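Local coordinates for putative cell surface protein (Streptococcus pyogenes, PDB 4OFQ) that probably acts as an adhesin on the streptococcal surface, with a C-terminal region of the antigen I/II family built from beta-sandwich folds, at residues N12-T17 / T170-F175; P16-V21 / N182-H187; N36-Y41 / N152-L157; T228-D233 / A300-S305. One frame throughout, in Å; residues are numbered along the deposited sequence.

Contact 1 of 4, residues N12-T17 / T170-F175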
loop_
_atom_site.group_PDB
_atom_site.type_symbol
_atom_site.label_atom_id
_atom_site.label_comp_id
_atom_site.label_asym_id
_atom_site.label_seq_id
_atom_site.Cartn_x
_atom_site.Cartn_y
_atom_site.Cartn_z
ATOM N N ASN A 12 -18.114 -15.500 -22.819
ATOM C CA ASN A 12 -18.493 -14.838 -21.576
ATOM C C ASN A 12 -18.759 -15.825 -20.435
ATOM O O ASN A 12 -19.304 -15.451 -19.394
ATOM C CB ASN A 12 -19.692 -13.900 -21.786
ATOM C CG ASN A 12 -20.970 -14.644 -22.156
ATOM O OD1 ASN A 12 -20.929 -15.772 -22.649
ATOM N ND2 ASN A 12 -22.114 -14.005 -21.925
ATOM N N LEU A 13 -18.373 -17.083 -20.641
ATOM C CA LEU A 13 -18.517 -18.121 -19.624
ATOM C C LEU A 13 -17.158 -18.579 -19.088
ATOM O O LEU A 13 -17.080 -19.296 -18.092
ATOM C CB LEU A 13 -19.290 -19.317 -20.174
ATOM C CG LEU A 13 -20.780 -19.077 -20.441
ATOM C CD1 LEU A 13 -21.456 -20.362 -20.864
ATOM C CD2 LEU A 13 -21.465 -18.478 -19.205
ATOM N N ILE A 14 -16.091 -18.188 -19.774
ATOM C CA ILE A 14 -14.743 -18.404 -19.263
ATOM C C ILE A 14 -14.237 -17.054 -18.763
ATOM O O ILE A 14 -14.105 -16.106 -19.537
ATOM C CB ILE A 14 -13.821 -18.975 -20.358
ATOM C CG1 ILE A 14 -14.428 -20.266 -20.920
ATOM C CG2 ILE A 14 -12.422 -19.219 -19.812
ATOM C CD1 ILE A 14 -13.833 -20.712 -22.231
ATOM N N GLN A 15 -13.967 -16.961 -17.466
ATOM C CA GLN A 15 -13.712 -15.663 -16.855
ATOM C C GLN A 15 -12.661 -15.760 -15.759
ATOM O O GLN A 15 -12.988 -16.045 -14.605
ATOM C CB GLN A 15 -15.023 -15.074 -16.311
ATOM C CG GLN A 15 -14.891 -13.706 -15.648
ATOM C CD GLN A 15 -14.204 -12.678 -16.535
ATOM O OE1 GLN A 15 -14.370 -12.678 -17.758
ATOM N NE2 GLN A 15 -13.424 -11.791 -15.917
ATOM N N PRO A 16 -11.386 -15.549 -16.127
ATOM C CA PRO A 16 -10.344 -15.427 -15.105
ATOM C C PRO A 16 -10.642 -14.192 -14.262
ATOM O O PRO A 16 -11.205 -13.211 -14.752
ATOM C CB PRO A 16 -9.061 -15.223 -15.920
ATOM C CG PRO A 16 -9.525 -14.689 -17.243
ATOM C CD PRO A 16 -10.885 -15.275 -17.487
ATOM N N THR A 17 -10.305 -14.241 -12.985
ATOM C CA THR A 17 -10.619 -13.119 -12.116
ATOM C C THR A 17 -9.426 -12.859 -11.219
ATOM O O THR A 17 -8.586 -13.735 -11.048
ATOM C CB THR A 17 -11.846 -13.419 -11.238
ATOM O OG1 THR A 17 -11.566 -14.556 -10.411
ATOM C CG2 THR A 17 -13.080 -13.704 -12.091
ATOM N N THR A 170 -5.178 -10.190 -14.669
ATOM C CA THR A 170 -4.770 -11.479 -15.208
ATOM C C THR A 170 -5.395 -11.776 -16.575
ATOM O O THR A 170 -6.375 -11.157 -16.983
ATOM C CB THR A 170 -5.078 -12.615 -14.223
ATOM O OG1 THR A 170 -6.494 -12.733 -14.061
ATOM C CG2 THR A 170 -4.435 -12.313 -12.864
ATOM N N TYR A 171 -4.772 -12.710 -17.284
ATOM C CA TYR A 171 -5.256 -13.233 -18.537
ATOM C C TYR A 171 -5.086 -14.738 -18.477
ATOM O O TYR A 171 -4.239 -15.255 -17.750
ATOM C CB TYR A 171 -4.418 -12.711 -19.695
ATOM C CG TYR A 171 -4.437 -11.214 -19.872
ATOM C CD1 TYR A 171 -5.548 -10.579 -20.397
ATOM C CD2 TYR A 171 -3.326 -10.439 -19.563
ATOM C CE1 TYR A 171 -5.558 -9.215 -20.585
ATOM C CE2 TYR A 171 -3.339 -9.065 -19.743
ATOM C CZ TYR A 171 -4.459 -8.464 -20.254
ATOM O OH TYR A 171 -4.495 -7.101 -20.446
ATOM N N GLN A 172 -5.873 -15.435 -19.277
ATOM C CA GLN A 172 -5.839 -16.886 -19.329
ATOM C C GLN A 172 -5.829 -17.268 -20.802
ATOM O O GLN A 172 -6.619 -16.729 -21.583
ATOM C CB GLN A 172 -7.110 -17.372 -18.659
ATOM C CG GLN A 172 -7.332 -18.834 -18.568
ATOM C CD GLN A 172 -8.563 -19.125 -17.731
ATOM O OE1 GLN A 172 -8.798 -18.467 -16.707
ATOM N NE2 GLN A 172 -9.355 -20.097 -18.159
ATOM N N ILE A 173 -4.916 -18.159 -21.197
ATOM C CA ILE A 173 -4.866 -18.618 -22.583
ATOM C C ILE A 173 -4.963 -20.135 -22.598
ATOM O O ILE A 173 -4.033 -20.825 -22.178
ATOM C CB ILE A 173 -3.577 -18.176 -23.324
ATOM C CG1 ILE A 173 -3.342 -16.668 -23.172
ATOM C CG2 ILE A 173 -3.632 -18.586 -24.801
ATOM C CD1 ILE A 173 -1.993 -16.214 -23.729
ATOM N N ASP A 174 -6.104 -20.636 -23.068
ATOM C CA ASP A 174 -6.392 -22.059 -23.082
ATOM C C ASP A 174 -6.525 -22.505 -24.531
ATOM O O ASP A 174 -7.284 -21.914 -25.302
ATOM C CB ASP A 174 -7.713 -22.349 -22.364
ATOM C CG ASP A 174 -7.803 -21.684 -21.002
ATOM O OD1 ASP A 174 -6.772 -21.635 -20.297
ATOM O OD2 ASP A 174 -8.911 -21.225 -20.638
ATOM N N PHE A 175 -5.796 -23.553 -24.888
ATOM C CA PHE A 175 -5.795 -24.066 -26.248
ATOM C C PHE A 175 -5.502 -22.950 -27.248
ATOM O O PHE A 175 -6.020 -22.984 -28.365
ATOM C CB PHE A 175 -7.161 -24.678 -26.622
ATOM C CG PHE A 175 -7.800 -25.487 -25.533
ATOM C CD1 PHE A 175 -7.402 -26.796 -25.294
ATOM C CD2 PHE A 175 -8.833 -24.954 -24.775
ATOM C CE1 PHE A 175 -8.007 -27.548 -24.294
ATOM C CE2 PHE A 175 -9.445 -25.698 -23.775
ATOM C CZ PHE A 175 -9.034 -26.998 -23.535
#
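At one end of a beta-sandwich, the irregular lead-in to strand 17-20 lays Ile14 and Pro16 against Gln172 of strand 164-174, the two segments running in roughly opposite directions without pairing. Pro16 meets Gln172 with one side of its ring: CB lies 3.3 Å from Gln172 OE1, and CG rests 3.9 Å from Gln172 CB. A rigid proline suits this place, since it gives carbon surface to an amide that finds its polar partners among other groups. Gln172 reaches out fully extended, with CG anti to the backbone N (chi1 -180°). Its amide then turns along its own strand, where NE2 donates to Asp174 OD2 at 2.8 Å in a nearly straight bond (168°), lying close to the amide plane and using the syn lone pair of the carboxylate. Because NE2 also bonds to Asp46 O, and Asp174 OD2 to Tyr50 OH, the amide's rotation is fixed. The methyl Ile14 CG2 comes in crosswise at 3.6 Å from Gln172 NE2. Around this buried patch, Tyr179 of strand 177-188 touches both Ile14 and Pro16, Tyr66 of strand 64-70 takes up Thr170 OG1, and Gln45 of strand 38-45 lies on Gln172.

Contact 2 of 4, residues P16-V21 / N182-H187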
loop_
_atom_site.group_PDB
_atom_site.type_symbol
_atom_site.label_atom_id
_atom_site.label_comp_id
_atom_site.label_asym_id
_atom_site.label_seq_id
_atom_site.Cartn_x
_atom_site.Cartn_y
_atom_site.Cartn_z
ATOM N N PRO A 16 -11.386 -15.549 -16.127
ATOM C CA PRO A 16 -10.344 -15.427 -15.105
ATOM C C PRO A 16 -10.642 -14.192 -14.262
ATOM O O PRO A 16 -11.205 -13.211 -14.752
ATOM C CB PRO A 16 -9.061 -15.223 -15.920
ATOM C CG PRO A 16 -9.525 -14.689 -17.243
ATOM C CD PRO A 16 -10.885 -15.275 -17.487
ATOM N N THR A 17 -10.305 -14.241 -12.985
ATOM C CA THR A 17 -10.619 -13.119 -12.116
ATOM C C THR A 17 -9.426 -12.859 -11.219
ATOM O O THR A 17 -8.586 -13.735 -11.048
ATOM C CB THR A 17 -11.846 -13.419 -11.238
ATOM O OG1 THR A 17 -11.566 -14.556 -10.411
ATOM C CG2 THR A 17 -13.080 -13.704 -12.091
ATOM N N LYS A 18 -9.339 -11.652 -10.672
ATOM C CA LYS A 18 -8.431 -11.414 -9.562
ATOM C C LYS A 18 -9.098 -10.470 -8.555
ATOM O O LYS A 18 -9.968 -9.669 -8.921
ATOM C CB LYS A 18 -7.093 -10.849 -10.046
ATOM C CG LYS A 18 -6.035 -10.736 -8.937
ATOM C CD LYS A 18 -4.639 -10.456 -9.497
ATOM C CE LYS A 18 -4.479 -9.028 -10.045
ATOM N NZ LYS A 18 -3.052 -8.793 -10.462
ATOM N N THR A 19 -8.729 -10.617 -7.284
ATOM C CA THR A 19 -9.127 -9.666 -6.256
ATOM C C THR A 19 -7.910 -9.378 -5.375
ATOM O O THR A 19 -6.903 -10.069 -5.460
ATOM C CB THR A 19 -10.295 -10.195 -5.417
ATOM O OG1 THR A 19 -10.784 -9.147 -4.567
ATOM C CG2 THR A 19 -9.845 -11.375 -4.584
ATOM N N ILE A 20 -7.987 -8.323 -4.572
ATOM C CA ILE A 20 -6.939 -8.018 -3.616
ATOM C C ILE A 20 -7.617 -8.046 -2.249
ATOM O O ILE A 20 -8.754 -7.584 -2.104
ATOM C CB ILE A 20 -6.286 -6.631 -3.902
ATOM C CG1 ILE A 20 -5.222 -6.300 -2.849
ATOM C CG2 ILE A 20 -7.350 -5.512 -3.966
ATOM C CD1 ILE A 20 -4.464 -5.024 -3.151
ATOM N N VAL A 21 -6.938 -8.598 -1.247
ATOM C CA VAL A 21 -7.583 -8.850 0.039
ATOM C C VAL A 21 -6.793 -8.263 1.206
ATOM O O VAL A 21 -5.565 -8.150 1.143
ATOM C CB VAL A 21 -7.794 -10.357 0.277
ATOM C CG1 VAL A 21 -8.733 -10.938 -0.782
ATOM C CG2 VAL A 21 -6.458 -11.087 0.264
ATOM N N ASN A 182 -10.685 -9.149 -14.832
ATOM C CA ASN A 182 -10.998 -7.801 -14.367
ATOM C C ASN A 182 -9.751 -7.018 -13.961
ATOM O O ASN A 182 -8.746 -7.599 -13.537
ATOM C CB ASN A 182 -11.932 -7.884 -13.165
ATOM C CG ASN A 182 -11.339 -8.701 -12.040
ATOM O OD1 ASN A 182 -10.980 -9.866 -12.233
ATOM N ND2 ASN A 182 -11.170 -8.080 -10.876
ATOM N N ILE A 183 -9.811 -5.696 -14.054
ATOM C CA ILE A 183 -8.675 -4.887 -13.604
ATOM C C ILE A 183 -8.838 -4.477 -12.146
ATOM O O ILE A 183 -9.733 -3.701 -11.803
ATOM C CB ILE A 183 -8.495 -3.634 -14.490
ATOM C CG1 ILE A 183 -8.265 -4.057 -15.939
ATOM C CG2 ILE A 183 -7.324 -2.789 -14.019
ATOM C CD1 ILE A 183 -8.349 -2.908 -16.931
ATOM N N VAL A 184 -7.970 -5.002 -11.283
ATOM C CA VAL A 184 -7.984 -4.616 -9.883
ATOM C C VAL A 184 -7.242 -3.288 -9.748
ATOM O O VAL A 184 -6.104 -3.152 -10.201
ATOM C CB VAL A 184 -7.315 -5.688 -9.011
ATOM C CG1 VAL A 184 -7.368 -5.296 -7.530
ATOM C CG2 VAL A 184 -7.987 -7.043 -9.241
ATOM N N VAL A 185 -7.891 -2.309 -9.132
ATOM C CA VAL A 185 -7.306 -0.983 -9.007
ATOM C C VAL A 185 -7.180 -0.565 -7.550
ATOM O O VAL A 185 -8.134 -0.693 -6.782
ATOM C CB VAL A 185 -8.173 0.073 -9.720
ATOM C CG1 VAL A 185 -7.598 1.489 -9.527
ATOM C CG2 VAL A 185 -8.343 -0.278 -11.203
ATOM N N ASN A 186 -6.016 -0.037 -7.180
ATOM C CA ASN A 186 -5.864 0.578 -5.870
ATOM C C ASN A 186 -5.160 1.903 -5.990
ATOM O O ASN A 186 -4.300 2.067 -6.844
ATOM C CB ASN A 186 -5.089 -0.343 -4.942
ATOM C CG ASN A 186 -5.844 -1.602 -4.659
ATOM O OD1 ASN A 186 -5.693 -2.609 -5.358
ATOM N ND2 ASN A 186 -6.697 -1.548 -3.655
ATOM N N HIS A 187 -5.532 2.848 -5.130
ATOM C CA HIS A 187 -4.933 4.169 -5.174
ATOM C C HIS A 187 -3.837 4.238 -4.130
ATOM O O HIS A 187 -4.024 3.804 -2.991
ATOM C CB HIS A 187 -6.003 5.240 -4.921
ATOM C CG HIS A 187 -5.508 6.645 -5.077
ATOM N ND1 HIS A 187 -5.481 7.546 -4.034
ATOM C CD2 HIS A 187 -5.025 7.307 -6.158
ATOM C CE1 HIS A 187 -5.000 8.701 -4.462
ATOM N NE2 HIS A 187 -4.723 8.585 -5.749
#
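Lys18 O accepts a hydrogen bond of 2.8 Å from Asn182 ND2, and the same side-chain amide takes Lys18 N on its OD1 at 2.9 Å. Both bonds are close to straight, and in both the donor lies in the carbonyl plane. With its donor and acceptor side by side, an asparagine can serve both polar atoms of one backbone residue, much as a neighbouring strand would. Its CG sits between the backbone N and the carbonyl carbon (chi1 57°), which swings the amide across to the other strand. Strand 17-20 and residues 182-187 of strand 177-188 run nearly parallel, 11° apart, but their axes stay 6.7 Å from each other: they belong to the two different sheets of a beta-sandwich, and the asparagine bridges them along the side. Further on, Val184 sits between the strands, its two methyls dividing the work. CG2 presses on Lys18 O and on the lysine's aliphatic chain, 4.0 Å from Lys18 CB, while CG1 packs 3.6 Å from Ile20 CG2. A bend at chi3 (72°) turns the end of the lysine toward Asn168, whose CG is covalently joined to NZ, an isopeptide cross-link of the kind known in Gram-positive surface proteins; the linked NZ also bonds to Asp68. Ile20 CD1 lies 3.5 Å from Asn186 OD1, a van der Waals contact; the ND2 of this asparagine is held by the carbonyls of Ile28 and Lys31.

Contact 3 of 4, residues N36-Y41 / N152-L157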
loop_
_atom_site.group_PDB
_atom_site.type_symbol
_atom_site.label_atom_id
_atom_site.label_comp_id
_atom_site.label_asym_id
_atom_site.label_seq_id
_atom_site.Cartn_x
_atom_site.Cartn_y
_atom_site.Cartn_z
ATOM N N ASN A 36 4.417 1.446 1.785
ATOM C CA ASN A 36 5.033 0.207 2.252
ATOM C C ASN A 36 4.068 -0.980 2.329
ATOM O O ASN A 36 4.413 -2.013 2.898
ATOM C CB ASN A 36 5.750 0.431 3.603
ATOM C CG ASN A 36 4.777 0.693 4.763
ATOM O OD1 ASN A 36 3.554 0.579 4.615
ATOM N ND2 ASN A 36 5.327 1.034 5.931
ATOM N N SER A 37 2.856 -0.824 1.792
ATOM C CA SER A 37 1.845 -1.898 1.826
ATOM C C SER A 37 2.279 -3.133 1.041
ATOM O O SER A 37 2.979 -3.027 0.034
ATOM C CB SER A 37 0.492 -1.417 1.268
ATOM O OG SER A 37 -0.076 -0.397 2.090
ATOM N N THR A 38 1.865 -4.300 1.516
ATOM C CA THR A 38 2.019 -5.531 0.747
ATOM C C THR A 38 0.686 -5.742 0.079
ATOM O O THR A 38 -0.335 -5.717 0.753
ATOM C CB THR A 38 2.305 -6.731 1.664
ATOM O OG1 THR A 38 3.528 -6.502 2.378
ATOM C CG2 THR A 38 2.423 -8.026 0.844
ATOM N N LEU A 39 0.688 -5.909 -1.243
ATOM C CA LEU A 39 -0.539 -6.189 -1.965
ATOM C C LEU A 39 -0.694 -7.689 -2.176
ATOM O O LEU A 39 0.097 -8.306 -2.893
ATOM C CB LEU A 39 -0.534 -5.479 -3.326
ATOM C CG LEU A 39 -0.170 -3.998 -3.230
ATOM C CD1 LEU A 39 -0.248 -3.343 -4.591
ATOM C CD2 LEU A 39 -1.120 -3.323 -2.254
ATOM N N THR A 40 -1.738 -8.264 -1.588
ATOM C CA THR A 40 -1.981 -9.694 -1.736
ATOM C C THR A 40 -3.201 -9.953 -2.597
ATOM O O THR A 40 -4.319 -9.585 -2.232
ATOM C CB THR A 40 -2.137 -10.381 -0.376
ATOM O OG1 THR A 40 -0.896 -10.283 0.334
ATOM C CG2 THR A 40 -2.487 -11.873 -0.561
ATOM N N TYR A 41 -2.961 -10.562 -3.754
ATOM C CA TYR A 41 -4.001 -10.866 -4.713
ATOM C C TYR A 41 -4.339 -12.340 -4.689
ATOM O O TYR A 41 -3.468 -13.196 -4.449
ATOM C CB TYR A 41 -3.530 -10.510 -6.124
ATOM C CG TYR A 41 -3.200 -9.054 -6.358
ATOM C CD1 TYR A 41 -4.209 -8.122 -6.613
ATOM C CD2 TYR A 41 -1.879 -8.617 -6.382
ATOM C CE1 TYR A 41 -3.904 -6.786 -6.849
ATOM C CE2 TYR A 41 -1.563 -7.300 -6.618
ATOM C CZ TYR A 41 -2.580 -6.386 -6.862
ATOM O OH TYR A 41 -2.260 -5.072 -7.082
ATOM N N ASN A 152 -2.188 -17.368 -5.234
ATOM C CA ASN A 152 -2.142 -16.415 -4.131
ATOM C C ASN A 152 -0.779 -15.733 -4.166
ATOM O O ASN A 152 0.237 -16.372 -3.904
ATOM C CB ASN A 152 -2.354 -17.154 -2.815
ATOM C CG ASN A 152 -2.645 -16.223 -1.671
ATOM O OD1 ASN A 152 -1.817 -15.390 -1.311
ATOM N ND2 ASN A 152 -3.816 -16.383 -1.064
ATOM N N LEU A 153 -0.769 -14.440 -4.502
ATOM C CA LEU A 153 0.445 -13.729 -4.897
ATOM C C LEU A 153 0.599 -12.455 -4.081
ATOM O O LEU A 153 -0.373 -11.724 -3.927
ATOM C CB LEU A 153 0.316 -13.305 -6.366
ATOM C CG LEU A 153 -0.057 -14.398 -7.370
ATOM C CD1 LEU A 153 -0.251 -13.824 -8.789
ATOM C CD2 LEU A 153 1.021 -15.480 -7.356
ATOM N N SER A 154 1.798 -12.171 -3.576
ATOM C CA SER A 154 2.018 -10.907 -2.855
ATOM C C SER A 154 3.095 -10.061 -3.524
ATOM O O SER A 154 4.187 -10.566 -3.803
ATOM C CB SER A 154 2.419 -11.175 -1.396
ATOM O OG SER A 154 1.366 -11.832 -0.706
ATOM N N PHE A 155 2.807 -8.772 -3.740
ATOM C CA PHE A 155 3.777 -7.831 -4.310
ATOM C C PHE A 155 4.011 -6.653 -3.354
ATOM O O PHE A 155 3.102 -6.255 -2.600
ATOM C CB PHE A 155 3.254 -7.208 -5.611
ATOM C CG PHE A 155 3.111 -8.167 -6.771
ATOM C CD1 PHE A 155 4.205 -8.478 -7.583
ATOM C CD2 PHE A 155 1.865 -8.680 -7.108
ATOM C CE1 PHE A 155 4.060 -9.321 -8.672
ATOM C CE2 PHE A 155 1.713 -9.533 -8.205
ATOM C CZ PHE A 155 2.808 -9.840 -8.989
ATOM N N LYS A 156 5.208 -6.074 -3.425
ATOM C CA LYS A 156 5.470 -4.745 -2.852
ATOM C C LYS A 156 5.477 -3.678 -3.963
ATOM O O LYS A 156 5.656 -3.996 -5.142
ATOM C CB LYS A 156 6.838 -4.719 -2.177
ATOM C CG LYS A 156 7.120 -5.916 -1.288
ATOM C CD LYS A 156 6.411 -5.826 0.041
ATOM C CE LYS A 156 6.774 -7.034 0.911
ATOM N NZ LYS A 156 6.154 -6.983 2.279
ATOM N N LEU A 157 5.308 -2.414 -3.572
ATOM C CA LEU A 157 5.405 -1.284 -4.504
ATOM C C LEU A 157 6.867 -0.847 -4.711
ATOM O O LEU A 157 7.715 -1.055 -3.841
ATOM C CB LEU A 157 4.617 -0.094 -3.949
ATOM C CG LEU A 157 3.122 -0.321 -3.695
ATOM C CD1 LEU A 157 2.483 0.899 -3.035
ATOM C CD2 LEU A 157 2.435 -0.646 -5.014
HETATM O O HOH W 1 5.002 -1.738 -0.749
#
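The rings of Tyr41 and Phe155 meet rim against rim: Phe155 CD2 lies at the edge of the tyrosine ring, 3.7 Å from Tyr41 CE2, while Tyr41 CD2 lies in the plane of the phenylalanine ring. The two side chains cross at about a right angle. Both residues point to the same side of the sheet, and CG anti to the carbonyl carbon (chi1 -61° and -67°) lays each ring beside its backbone N; Ile75 touches both. Phe155 also meets the ring of Tyr70, a residue of the calcium site. On this inward face the leucines continue the apolar surface, with Leu39 CD1 3.8 Å from Leu157 CD2. The backbone is an antiparallel strand pair of the beta-sandwich, joining strands 38-45 and 149-157. Leu39 with Phe155 and Tyr41 with Leu153 are its hydrogen-bonded pairs, held for example by Leu39 N to Phe155 O at 2.8 Å. Between them stands the non-hydrogen-bonded pair of Thr40 and Ser154, whose side chains turn to the other, more open face. There small hydroxyl residues suit the short spacing of the strands: Thr40 OG1 and Ser154 OG share a hydrogen bond of 2.9 Å, and Asn83 gives Ser154 OG a further partner. Lys156 bends at chi2 (-77°) and brings NZ to within 2.7 Å of Thr38 OG1, to which it donates.

Contact 4 of 4, residues T228-D233 / A300-S305; sequences TNRGYD and AKVVRS
Arg304 and Asp233 form the tight part of this contact, a two-bond grip, whereas on a more exposed side Thr228 CG2 makes a single methyl-to-carbonyl contact with Ser305 O at 3.2 Å. The guanidinium holds the carboxylate side-on, NE to Asp233 OD1 at 2.9 Å and NH2 to Asp233 OD2 at 3.1 Å. Both bonds are almost straight and lie near the guanidinium plane, yet that plane is turned 49° from the carboxylate, whose oxygens are therefore met from above. Backbone covers one guanidinium face, with Tyr232 N over its centre, 3.8 Å above the plane, and Gly231 C nearer the edge. Here a water links Arg230 O to Arg304 NH1. Arg230 presents a guanidinium face to Arg304 CA, while its NH1 bonds to Ser306 O and Pro227 O. The two positive groups stay apart, Arg230 NE being 5.6 Å from Arg304 NE, and Asp233 and Asp22 probably offset the charge. The segments are loops, between strands 216-222 and 237-242 and between helix 296-299 and strand 310-318. Salt bridges of Arg304 to Asp22 and Asp233 to Lys24, with backbone bonds of Asn229 and Gly231 with Ser32, fasten them to the segment from Asp22 to strand 32-33.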
loop_
_atom_site.group_PDB
_atom_site.type_symbol
_atom_site.label_atom_id
_atom_site.label_comp_id
_atom_site.label_asym_id
_atom_site.label_seq_id
_atom_site.Cartn_x
_atom_site.Cartn_y
_atom_site.Cartn_z
ATOM N N THR A 228 -10.841 8.000 4.326
ATOM C CA THR A 228 -11.792 6.900 4.348
ATOM C C THR A 228 -11.679 6.124 3.047
ATOM O O THR A 228 -10.988 6.556 2.124
ATOM C CB THR A 228 -13.246 7.378 4.541
ATOM O OG1 THR A 228 -13.614 8.232 3.454
ATOM C CG2 THR A 228 -13.386 8.145 5.842
ATOM N N ASN A 229 -12.361 4.983 2.988
ATOM C CA ASN A 229 -12.254 4.063 1.855
ATOM C C ASN A 229 -10.806 3.604 1.631
ATOM O O ASN A 229 -10.311 3.528 0.500
ATOM C CB ASN A 229 -12.867 4.672 0.590
ATOM C CG ASN A 229 -13.370 3.616 -0.383
ATOM O OD1 ASN A 229 -13.061 3.660 -1.570
ATOM N ND2 ASN A 229 -14.142 2.657 0.122
ATOM N N ARG A 230 -10.133 3.319 2.739
ATOM C CA ARG A 230 -8.785 2.785 2.721
ATOM C C ARG A 230 -8.857 1.263 2.906
ATOM O O ARG A 230 -9.882 0.731 3.357
ATOM C CB ARG A 230 -7.961 3.424 3.839
ATOM C CG ARG A 230 -8.578 3.207 5.216
ATOM C CD ARG A 230 -7.709 3.792 6.277
ATOM N NE ARG A 230 -8.241 3.591 7.614
ATOM C CZ ARG A 230 -9.038 4.449 8.233
ATOM N NH1 ARG A 230 -9.414 5.571 7.621
ATOM N NH2 ARG A 230 -9.460 4.181 9.461
ATOM N N GLY A 231 -7.782 0.564 2.549
ATOM C CA GLY A 231 -7.747 -0.885 2.659
ATOM C C GLY A 231 -6.971 -1.415 3.859
ATOM O O GLY A 231 -6.514 -2.568 3.860
ATOM N N TYR A 232 -6.844 -0.591 4.894
ATOM C CA TYR A 232 -6.024 -0.942 6.046
ATOM C C TYR A 232 -6.540 -0.280 7.317
ATOM O O TYR A 232 -7.209 0.754 7.271
ATOM C CB TYR A 232 -4.573 -0.493 5.830
ATOM C CG TYR A 232 -4.453 0.985 5.519
ATOM C CD1 TYR A 232 -4.537 1.445 4.208
ATOM C CD2 TYR A 232 -4.267 1.917 6.533
ATOM C CE1 TYR A 232 -4.443 2.781 3.913
ATOM C CE2 TYR A 232 -4.166 3.252 6.250
ATOM C CZ TYR A 232 -4.254 3.686 4.944
ATOM O OH TYR A 232 -4.169 5.027 4.666
ATOM N N ASP A 233 -6.188 -0.876 8.444
ATOM C CA ASP A 233 -6.434 -0.283 9.755
ATOM C C ASP A 233 -5.159 0.368 10.268
ATOM O O ASP A 233 -4.091 0.205 9.677
ATOM C CB ASP A 233 -6.913 -1.366 10.711
ATOM C CG ASP A 233 -8.144 -2.060 10.196
ATOM O OD1 ASP A 233 -9.091 -1.339 9.841
ATOM O OD2 ASP A 233 -8.151 -3.308 10.096
ATOM N N ALA A 300 -6.444 0.974 17.181
ATOM C CA ALA A 300 -7.158 -0.215 16.728
ATOM C C ALA A 300 -8.682 -0.040 16.716
ATOM O O ALA A 300 -9.402 -0.818 16.080
ATOM C CB ALA A 300 -6.754 -1.429 17.559
ATOM N N LYS A 301 -9.169 0.983 17.412
ATOM C CA LYS A 301 -10.605 1.217 17.518
ATOM C C LYS A 301 -11.171 2.153 16.441
ATOM O O LYS A 301 -12.388 2.283 16.323
ATOM C CB LYS A 301 -10.952 1.751 18.916
ATOM C CG LYS A 301 -10.634 0.768 20.042
ATOM C CD LYS A 301 -10.934 1.376 21.401
ATOM C CE LYS A 301 -10.867 0.328 22.503
ATOM N NZ LYS A 301 -11.275 0.903 23.814
ATOM N N VAL A 302 -10.302 2.804 15.666
ATOM C CA VAL A 302 -10.761 3.720 14.622
ATOM C C VAL A 302 -11.277 2.910 13.432
ATOM O O VAL A 302 -10.555 2.089 12.882
ATOM C CB VAL A 302 -9.638 4.698 14.180
ATOM C CG1 VAL A 302 -10.139 5.663 13.098
ATOM C CG2 VAL A 302 -9.127 5.480 15.373
ATOM N N VAL A 303 -12.528 3.126 13.039
ATOM C CA VAL A 303 -13.105 2.342 11.945
ATOM C C VAL A 303 -12.632 2.811 10.564
ATOM O O VAL A 303 -12.161 3.932 10.412
ATOM C CB VAL A 303 -14.651 2.298 12.030
ATOM C CG1 VAL A 303 -15.075 1.601 13.309
ATOM C CG2 VAL A 303 -15.243 3.700 11.965
ATOM N N ARG A 304 -12.741 1.953 9.552
ATOM C CA ARG A 304 -12.238 2.311 8.226
ATOM C C ARG A 304 -13.068 3.364 7.524
ATOM O O ARG A 304 -12.582 4.050 6.630
ATOM C CB ARG A 304 -12.129 1.082 7.330
ATOM C CG ARG A 304 -10.770 0.490 7.353
ATOM C CD ARG A 304 -10.667 -0.676 6.426
ATOM N NE ARG A 304 -9.872 -1.712 7.055
ATOM C CZ ARG A 304 -9.550 -2.856 6.471
ATOM N NH1 ARG A 304 -9.944 -3.103 5.223
ATOM N NH2 ARG A 304 -8.824 -3.744 7.136
ATOM N N SER A 305 -14.326 3.493 7.921
ATOM C CA SER A 305 -15.185 4.505 7.332
ATOM C C SER A 305 -14.952 5.876 7.965
ATOM O O SER A 305 -15.666 6.836 7.653
ATOM C CB SER A 305 -16.649 4.105 7.486
ATOM O OG SER A 305 -16.907 3.754 8.827
HETATM O O HOH W 2 -9.348 1.470 10.479
HETATM O O HOH W 3 -11.793 -1.440 3.407
#

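How the contacts relate
From the N terminus, the chain opens contact 1 and then contact 2 almost at once, the two sharing Pro16 and Thr17. Contact 3 opens next and closes first, at strand 149-157, so it is nested inside both larger loops. Contact 1 then closes on strand 164-174 and contact 2 on the following strand, 177-188, its neighbour in the mixed sheet; their spans overlap, so they cross and neither nests in the other. Contact 3 pairs strands within one sheet, and contact 2 ties that sheet to the mixed sheet. Contact 4 follows in series, joining two loops in the C-terminal part of the chain, and comes within about 5 Å of contact 3 by nearest atoms.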